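Local coordinates for protein putative acetyltransferase (Nocardia farcinica, PDB 3D9W) that probably transfers acetyl groups from acetyl-coenzyme A to arylamine substrates, at residues 18-23 / 73-78; 40-45 / 135-140; 87-92 / 120-125. All blocks are in the same frame, centred on the assembly; numbering follows the deposited sequence.

Contact 1. Residues 18-23 / 73-78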
loop_
_atom_site.group_PDB
_atom_site.type_symbol
_atom_site.label_atom_id
_atom_site.label_comp_id
_atom_site.label_asym_id
_atom_site.label_seq_id
_atom_site.Cartn_x
_atom_site.Cartn_y
_atom_site.Cartn_z
ATOM N N LEU A 18 -10.462 15.059 7.723
ATOM C CA LEU A 18 -9.205 15.520 7.174
ATOM C C LEU A 18 -8.152 15.833 8.228
ATOM O O LEU A 18 -6.979 15.460 8.090
ATOM C CB LEU A 18 -9.424 16.754 6.302
ATOM C CG LEU A 18 -8.192 17.133 5.470
ATOM C CD1 LEU A 18 -7.912 16.055 4.416
ATOM C CD2 LEU A 18 -8.423 18.471 4.808
ATOM N N ASP A 19 -8.563 16.503 9.290
ATOM C CA ASP A 19 -7.616 16.885 10.329
ATOM C C ASP A 19 -7.097 15.724 11.169
ATOM O O ASP A 19 -5.930 15.696 11.545
ATOM C CB ASP A 19 -8.253 17.980 11.173
ATOM C CG ASP A 19 -8.721 19.150 10.313
ATOM O OD1 ASP A 19 -7.857 19.935 9.846
ATOM O OD2 ASP A 19 -9.952 19.258 10.076
ATOM N N ALA A 20 -7.950 14.756 11.457
ATOM C CA ALA A 20 -7.488 13.609 12.215
ATOM C C ALA A 20 -6.412 12.936 11.358
ATOM O O ALA A 20 -5.305 12.668 11.817
ATOM C CB ALA A 20 -8.641 12.647 12.466
ATOM N N TYR A 21 -6.751 12.687 10.098
ATOM C CA TYR A 21 -5.845 12.046 9.157
ATOM C C TYR A 21 -4.505 12.764 8.987
ATOM O O TYR A 21 -3.446 12.175 9.219
ATOM C CB TYR A 21 -6.521 11.909 7.785
ATOM C CG TYR A 21 -5.618 11.331 6.731
ATOM C CD1 TYR A 21 -5.278 9.973 6.735
ATOM C CD2 TYR A 21 -5.042 12.152 5.765
ATOM C CE1 TYR A 21 -4.374 9.450 5.795
ATOM C CE2 TYR A 21 -4.135 11.641 4.825
ATOM C CZ TYR A 21 -3.808 10.296 4.847
ATOM O OH TYR A 21 -2.914 9.824 3.922
ATOM N N LEU A 22 -4.545 14.024 8.567
ATOM C CA LEU A 22 -3.319 14.789 8.353
ATOM C C LEU A 22 -2.450 14.835 9.609
ATOM O O LEU A 22 -1.212 14.842 9.530
ATOM C CB LEU A 22 -3.655 16.209 7.885
ATOM C CG LEU A 22 -4.386 16.251 6.544
ATOM C CD1 LEU A 22 -4.652 17.695 6.154
ATOM C CD2 LEU A 22 -3.556 15.551 5.482
ATOM N N ALA A 23 -3.112 14.849 10.763
ATOM C CA ALA A 23 -2.421 14.879 12.041
ATOM C C ALA A 23 -1.747 13.541 12.271
ATOM O O ALA A 23 -0.618 13.467 12.740
ATOM C CB ALA A 23 -3.405 15.154 13.158
ATOM N N LEU A 73 -7.009 2.823 10.945
ATOM C CA LEU A 73 -5.755 3.441 10.518
ATOM C C LEU A 73 -5.406 4.806 11.093
ATOM O O LEU A 73 -4.233 5.181 11.111
ATOM C CB LEU A 73 -5.726 3.528 8.993
ATOM C CG LEU A 73 -6.079 2.238 8.259
ATOM C CD1 LEU A 73 -5.734 2.394 6.798
ATOM C CD2 LEU A 73 -5.320 1.077 8.860
ATOM N N VAL A 74 -6.408 5.552 11.554
ATOM C CA VAL A 74 -6.160 6.881 12.112
ATOM C C VAL A 74 -6.343 6.944 13.624
ATOM O O VAL A 74 -5.677 7.731 14.293
ATOM C CB VAL A 74 -7.081 7.960 11.455
ATOM C CG1 VAL A 74 -6.877 9.312 12.132
ATOM C CG2 VAL A 74 -6.780 8.075 9.966
ATOM N N HIS A 75 -7.228 6.118 14.172
ATOM C CA HIS A 75 -7.472 6.154 15.613
ATOM C C HIS A 75 -7.048 4.924 16.391
ATOM O O HIS A 75 -7.421 4.774 17.551
ATOM C CB HIS A 75 -8.951 6.410 15.882
ATOM C CG HIS A 75 -9.464 7.639 15.222
ATOM N ND1 HIS A 75 -8.968 8.892 15.505
ATOM C CD2 HIS A 75 -10.392 7.809 14.252
ATOM C CE1 HIS A 75 -9.567 9.783 14.734
ATOM N NE2 HIS A 75 -10.435 9.151 13.965
ATOM N N SER A 76 -6.288 4.039 15.762
ATOM C CA SER A 76 -5.828 2.837 16.440
ATOM C C SER A 76 -4.441 2.497 15.966
ATOM O O SER A 76 -3.966 3.034 14.965
ATOM C CB SER A 76 -6.754 1.650 16.155
ATOM O OG SER A 76 -8.039 1.855 16.717
ATOM N N ARG A 77 -3.787 1.601 16.693
ATOM C CA ARG A 77 -2.453 1.167 16.330
ATOM C C ARG A 77 -2.631 -0.059 15.484
ATOM O O ARG A 77 -2.374 -1.173 15.915
ATOM C CB ARG A 77 -1.644 0.842 17.575
ATOM C CG ARG A 77 -1.410 2.054 18.456
ATOM C CD ARG A 77 0.041 2.405 18.456
ATOM N NE ARG A 77 0.808 1.331 19.071
ATOM C CZ ARG A 77 2.121 1.180 18.940
ATOM N NH1 ARG A 77 2.833 2.035 18.204
ATOM N NH2 ARG A 77 2.721 0.174 19.554
ATOM N N ARG A 78 -3.107 0.165 14.270
ATOM C CA ARG A 78 -3.342 -0.905 13.328
ATOM C C ARG A 78 -3.091 -0.348 11.950
ATOM O O ARG A 78 -3.158 0.864 11.738
ATOM C CB ARG A 78 -4.783 -1.405 13.429
ATOM C CG ARG A 78 -5.104 -2.151 14.710
ATOM C CD ARG A 78 -4.272 -3.424 14.828
ATOM N NE ARG A 78 -4.519 -4.358 13.734
ATOM C CZ ARG A 78 -5.671 -4.990 13.543
ATOM N NH1 ARG A 78 -6.681 -4.786 14.379
ATOM N NH2 ARG A 78 -5.807 -5.827 12.523
#

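Contact 2. Residues 40-45 / 135-140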
loop_
_atom_site.group_PDB
_atom_site.type_symbol
_atom_site.label_atom_id
_atom_site.label_comp_id
_atom_site.label_asym_id
_atom_site.label_seq_id
_atom_site.Cartn_x
_atom_site.Cartn_y
_atom_site.Cartn_z
ATOM N N GLU A 40 4.434 15.331 -0.293
ATOM C CA GLU A 40 4.526 15.166 1.158
ATOM C C GLU A 40 3.455 14.219 1.677
ATOM O O GLU A 40 3.682 13.466 2.615
ATOM C CB GLU A 40 4.393 16.497 1.889
ATOM C CG GLU A 40 4.947 16.429 3.303
ATOM C CD GLU A 40 4.451 17.560 4.175
ATOM O OE1 GLU A 40 4.387 18.708 3.668
ATOM O OE2 GLU A 40 4.134 17.302 5.361
ATOM N N LEU A 41 2.281 14.265 1.064
ATOM C CA LEU A 41 1.200 13.391 1.466
ATOM C C LEU A 41 1.673 11.953 1.328
ATOM O O LEU A 41 1.559 11.159 2.261
ATOM C CB LEU A 41 -0.025 13.636 0.587
ATOM C CG LEU A 41 -0.710 14.999 0.746
ATOM C CD1 LEU A 41 -1.923 15.101 -0.186
ATOM C CD2 LEU A 41 -1.158 15.168 2.190
ATOM N N VAL A 42 2.228 11.628 0.165
ATOM C CA VAL A 42 2.723 10.284 -0.101
ATOM C C VAL A 42 3.806 9.839 0.875
ATOM O O VAL A 42 3.804 8.707 1.365
ATOM C CB VAL A 42 3.282 10.188 -1.519
ATOM C CG1 VAL A 42 3.815 8.792 -1.776
ATOM C CG2 VAL A 42 2.195 10.539 -2.506
ATOM N N TYR A 43 4.734 10.738 1.153
ATOM C CA TYR A 43 5.829 10.451 2.059
ATOM C C TYR A 43 5.352 10.192 3.494
ATOM O O TYR A 43 5.700 9.178 4.104
ATOM C CB TYR A 43 6.809 11.622 2.011
ATOM C CG TYR A 43 8.030 11.480 2.881
ATOM C CD1 TYR A 43 7.948 11.654 4.264
ATOM C CD2 TYR A 43 9.278 11.219 2.320
ATOM C CE1 TYR A 43 9.081 11.581 5.071
ATOM C CE2 TYR A 43 10.419 11.144 3.110
ATOM C CZ TYR A 43 10.314 11.331 4.489
ATOM O OH TYR A 43 11.442 11.294 5.277
ATOM N N ARG A 44 4.547 11.106 4.026
ATOM C CA ARG A 44 4.037 10.981 5.388
ATOM C C ARG A 44 3.269 9.685 5.601
ATOM O O ARG A 44 3.503 8.972 6.575
ATOM C CB ARG A 44 3.116 12.160 5.719
ATOM C CG ARG A 44 3.762 13.525 5.646
ATOM C CD ARG A 44 4.951 13.611 6.569
ATOM N NE ARG A 44 5.456 14.976 6.676
ATOM C CZ ARG A 44 6.553 15.312 7.345
ATOM N NH1 ARG A 44 7.258 14.375 7.967
ATOM N NH2 ARG A 44 6.946 16.578 7.385
ATOM N N HIS A 45 2.347 9.401 4.682
ATOM C CA HIS A 45 1.506 8.206 4.738
ATOM C C HIS A 45 2.312 6.921 4.633
ATOM O O HIS A 45 2.211 6.050 5.489
ATOM C CB HIS A 45 0.457 8.250 3.615
ATOM C CG HIS A 45 -0.595 7.181 3.708
ATOM N ND1 HIS A 45 -1.942 7.467 3.739
ATOM C CD2 HIS A 45 -0.499 5.832 3.744
ATOM C CE1 HIS A 45 -2.631 6.341 3.791
ATOM N NE2 HIS A 45 -1.779 5.335 3.795
ATOM N N CYS A 135 0.398 7.352 -7.456
ATOM C CA CYS A 135 0.586 7.257 -6.012
ATOM C C CYS A 135 0.316 5.830 -5.542
ATOM O O CYS A 135 -0.819 5.354 -5.547
ATOM C CB CYS A 135 -0.331 8.245 -5.282
ATOM S SG CYS A 135 -0.001 9.994 -5.672
ATOM N N ASP A 136 1.389 5.141 -5.172
ATOM C CA ASP A 136 1.296 3.775 -4.678
ATOM C C ASP A 136 1.557 3.853 -3.179
ATOM O O ASP A 136 2.681 3.686 -2.704
ATOM C CB ASP A 136 2.331 2.896 -5.369
ATOM C CG ASP A 136 2.235 1.458 -4.938
ATOM O OD1 ASP A 136 1.148 1.080 -4.457
ATOM O OD2 ASP A 136 3.234 0.711 -5.084
ATOM N N VAL A 137 0.499 4.125 -2.436
ATOM C CA VAL A 137 0.612 4.282 -0.999
ATOM C C VAL A 137 0.230 3.056 -0.184
ATOM O O VAL A 137 0.270 3.091 1.045
ATOM C CB VAL A 137 -0.253 5.482 -0.517
ATOM C CG1 VAL A 137 0.311 6.794 -1.062
ATOM C CG2 VAL A 137 -1.701 5.296 -0.974
ATOM N N GLY A 138 -0.131 1.969 -0.850
ATOM C CA GLY A 138 -0.537 0.796 -0.099
ATOM C C GLY A 138 0.272 -0.467 -0.310
ATOM O O GLY A 138 -0.081 -1.520 0.233
ATOM N N PHE A 139 1.354 -0.375 -1.086
ATOM C CA PHE A 139 2.174 -1.549 -1.349
ATOM C C PHE A 139 2.867 -2.033 -0.076
ATOM O O PHE A 139 3.053 -3.234 0.116
ATOM C CB PHE A 139 3.227 -1.263 -2.431
ATOM C CG PHE A 139 3.929 -2.509 -2.937
ATOM C CD1 PHE A 139 3.264 -3.417 -3.762
ATOM C CD2 PHE A 139 5.236 -2.796 -2.550
ATOM C CE1 PHE A 139 3.892 -4.593 -4.192
ATOM C CE2 PHE A 139 5.875 -3.972 -2.974
ATOM C CZ PHE A 139 5.196 -4.870 -3.797
ATOM N N GLY A 140 3.254 -1.096 0.786
ATOM C CA GLY A 140 3.918 -1.468 2.017
ATOM C C GLY A 140 5.399 -1.184 1.967
ATOM O O GLY A 140 6.072 -1.246 2.987
#

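Contact 3. Residues 87-92 / 120-125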
loop_
_atom_site.group_PDB
_atom_site.type_symbol
_atom_site.label_atom_id
_atom_site.label_comp_id
_atom_site.label_asym_id
_atom_site.label_seq_id
_atom_site.Cartn_x
_atom_site.Cartn_y
_atom_site.Cartn_z
ATOM N N GLY A 87 -7.717 3.532 -0.284
ATOM C CA GLY A 87 -9.049 4.075 -0.070
ATOM C C GLY A 87 -9.057 5.308 0.808
ATOM O O GLY A 87 -9.799 6.269 0.572
ATOM N N LEU A 88 -8.217 5.276 1.831
ATOM C CA LEU A 88 -8.114 6.391 2.755
ATOM C C LEU A 88 -7.366 7.534 2.086
ATOM O O LEU A 88 -7.784 8.692 2.160
ATOM C CB LEU A 88 -7.377 5.954 4.019
ATOM C CG LEU A 88 -7.343 6.947 5.172
ATOM C CD1 LEU A 88 -8.763 7.243 5.611
ATOM C CD2 LEU A 88 -6.520 6.371 6.320
ATOM N N PHE A 89 -6.264 7.198 1.423
ATOM C CA PHE A 89 -5.448 8.196 0.737
ATOM C C PHE A 89 -6.243 8.916 -0.350
ATOM O O PHE A 89 -6.094 10.118 -0.545
ATOM C CB PHE A 89 -4.208 7.541 0.124
ATOM C CG PHE A 89 -3.130 8.517 -0.239
ATOM C CD1 PHE A 89 -2.409 9.175 0.750
ATOM C CD2 PHE A 89 -2.846 8.797 -1.563
ATOM C CE1 PHE A 89 -1.416 10.099 0.420
ATOM C CE2 PHE A 89 -1.860 9.715 -1.895
ATOM C CZ PHE A 89 -1.146 10.367 -0.904
ATOM N N ALA A 90 -7.094 8.183 -1.056
ATOM C CA ALA A 90 -7.897 8.794 -2.110
ATOM C C ALA A 90 -8.846 9.855 -1.532
ATOM O O ALA A 90 -8.980 10.951 -2.083
ATOM C CB ALA A 90 -8.685 7.720 -2.853
ATOM N N ALA A 91 -9.499 9.518 -0.423
ATOM C CA ALA A 91 -10.416 10.440 0.238
ATOM C C ALA A 91 -9.709 11.757 0.561
ATOM O O ALA A 91 -10.225 12.831 0.263
ATOM C CB ALA A 91 -10.953 9.814 1.499
ATOM N N ALA A 92 -8.525 11.671 1.159
ATOM C CA ALA A 92 -7.760 12.859 1.503
ATOM C C ALA A 92 -7.401 13.658 0.256
ATOM O O ALA A 92 -7.601 14.870 0.203
ATOM C CB ALA A 92 -6.504 12.468 2.239
ATOM N N ALA A 120 -4.331 -1.862 -5.557
ATOM C CA ALA A 120 -4.791 -0.493 -5.707
ATOM C C ALA A 120 -3.699 0.521 -6.029
ATOM O O ALA A 120 -2.668 0.587 -5.354
ATOM C CB ALA A 120 -5.535 -0.073 -4.454
ATOM N N LEU A 121 -3.935 1.309 -7.069
ATOM C CA LEU A 121 -2.995 2.344 -7.485
ATOM C C LEU A 121 -3.789 3.603 -7.744
ATOM O O LEU A 121 -4.964 3.536 -8.094
ATOM C CB LEU A 121 -2.250 1.936 -8.762
ATOM C CG LEU A 121 -1.184 0.834 -8.644
ATOM C CD1 LEU A 121 -0.647 0.480 -10.037
ATOM C CD2 LEU A 121 -0.044 1.288 -7.716
ATOM N N LEU A 122 -3.155 4.755 -7.562
ATOM C CA LEU A 122 -3.829 6.021 -7.784
ATOM C C LEU A 122 -3.113 6.903 -8.813
ATOM O O LEU A 122 -1.920 7.186 -8.686
ATOM C CB LEU A 122 -3.972 6.777 -6.461
ATOM C CG LEU A 122 -4.755 6.088 -5.340
ATOM C CD1 LEU A 122 -4.679 6.897 -4.049
ATOM C CD2 LEU A 122 -6.203 5.916 -5.773
ATOM N N ARG A 123 -3.860 7.308 -9.841
ATOM C CA ARG A 123 -3.380 8.191 -10.911
ATOM C C ARG A 123 -3.823 9.580 -10.429
ATOM O O ARG A 123 -5.025 9.865 -10.334
ATOM C CB ARG A 123 -4.069 7.821 -12.232
ATOM C CG ARG A 123 -3.781 8.725 -13.424
ATOM C CD ARG A 123 -4.829 8.505 -14.515
ATOM N NE ARG A 123 -4.717 9.428 -15.639
ATOM C CZ ARG A 123 -4.063 9.153 -16.768
ATOM N NH1 ARG A 123 -3.461 7.977 -16.924
ATOM N NH2 ARG A 123 -4.015 10.046 -17.749
ATOM N N VAL A 124 -2.852 10.439 -10.127
ATOM C CA VAL A 124 -3.142 11.768 -9.589
ATOM C C VAL A 124 -2.686 12.964 -10.436
ATOM O O VAL A 124 -1.627 12.930 -11.069
ATOM C CB VAL A 124 -2.511 11.894 -8.176
ATOM C CG1 VAL A 124 -2.985 13.154 -7.475
ATOM C CG2 VAL A 124 -2.840 10.661 -7.368
ATOM N N THR A 125 -3.488 14.028 -10.414
ATOM C CA THR A 125 -3.190 15.258 -11.156
ATOM C C THR A 125 -3.225 16.486 -10.236
ATOM O O THR A 125 -4.184 16.683 -9.492
ATOM C CB THR A 125 -4.207 15.473 -12.277
ATOM O OG1 THR A 125 -5.509 15.667 -11.708
ATOM C CG2 THR A 125 -4.227 14.267 -13.200
#

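Contact 1. Residues 18-23 / 73-78
Near the surface of the N-terminal helical region, helix 18-25 packs against the loop that leaves helix 66-73, with Ala-20 and Tyr-21 facing Val-74 and His-75. Val-74 is the centre of the contact, with one methyl on Ala-20 and the other on Tyr-21. With CG1 anti to the backbone N (chi1 176°), that branch lies over the helix backbone, where it comes 3.7 Å from Ala-20 O and 3.8 Å from Ala-20 CB. The other branch, CG2, meets the edge of the Tyr-21 ring near its plane, 4.0 Å from CD1, and the two side chains cross at about a right angle. His-75 flanks the methyl of Ala-20, its CE1 being 3.8 Å from Ala-20 CB. Val-74 CG1 also stands over one face of the same imidazole, offset toward the rim, so the two methyls and the imidazole form one small cluster. No hydrogen bond joins the two segments, although Leu-73 O accepts one from Arg-24 NE, just beyond segment 18-23. The buried Tyr-21 ring carries the contact inward: it packs on Leu-88, Phe-89 and Ala-92 of helix 82-95, and its hydroxyl is hydrogen-bonded to His-45 ND1 on helix 35-48.

Contact 2. Residues 40-45 / 135-140
The imidazole of His-45 has Val-137 on one face, with CB 4.3 Å above the ring plane and offset toward the rim. Val-137 O approaches the same ring obliquely, 3.9 Å from CD2, as a van der Waals neighbour. Both ring nitrogens are hydrogen-bonded outside the two segments, NE2 to Asn-85 OD1, and the ring of Phe-89 meets the imidazole with the planes at about 90°. One turn back along the helix, Val-42 supplies both branches to the contact. CG1, anti to the backbone N (chi1 179°), lies 4.1 Å from Val-137 CG1, while CG2 is 3.9 Å from Cys-135 SG. On the partly exposed flank, Arg-44 NE and Glu-40 OE2, one turn apart, form a nearly straight salt bridge (172°), with OE2 in the guanidinium plane but NE 24° out of the carboxylate plane, on its anti side. Asp-136 points away from the helix; its OD1 is hydrogen-bonded to His-119 NE2 and OD2 forms a salt bridge with Arg-190. This His and Asp probably belong to the family's catalytic triad, whose cysteine is not Cys-135. The contact seats helix 35-48 on the end of strand 132-135 and the loop after it, with Phe-89 of helix 82-95 touching both Val-42 and Val-137.

Contact 3. Residues 87-92 / 120-125
Leu-122 supplies nearly all of the strand's side of this helix-to-sheet contact, and its closest approach is to Phe-89. With the side chain extended (chi2 174°), the CD1 branch comes to the edge of the phenyl ring, in its plane and 3.6 Å from CD2. It therefore meets the ring's rim and does not lie over a face. In Phe-89, CG anti to the backbone N (chi1 -163°) carries the ring toward the strand, and chi2 of 70° sets the ring's rotation. The packing is looser around Ala-90. Its CB is 4.2 Å from Leu-122 CD2, and its backbone N is in simple van der Waals contact with CD1. Further along the strand on both sides the segments draw apart: the side chains of Ala-120 and Val-124 make no contact with segment 87-92, and both turn to other residues of helix 82-95, Ala-120 to Ala-86 and Val-124 to Leu-93. The strand's other side carries the partly exposed Arg-123, which packs on Val-132 of strand 132-135. Strand 117-125 runs between strands 99-107 and 132-135, antiparallel to both, and helix 82-95 covers the side from which Leu-122 projects, with Trp-11 packing on Ala-90.

How the contacts relate
Contacts 2 and 3 belong to the buried interior and contact 1 lies nearer the surface, its centre about 16 Å from the centre of the chain. None has a hydrogen bond across it; contact 3 rests on hydrocarbon side chains, while contacts 1 and 2 each include an imidazole, the exposed His-75 and the buried His-45. Polar links run instead from one contact to another: a tyrosine-histidine hydrogen bond links contacts 1 and 2, and Cys-135 of contact 2 is probably hydrogen-bonded through its backbone N to Leu-122 O of contact 3. Contact 1 joins a helix to a loop, contact 2 a helix to a strand end and loop, and contact 3 a helix to a strand. Phe-89 is common ground, touching residues of both other contacts.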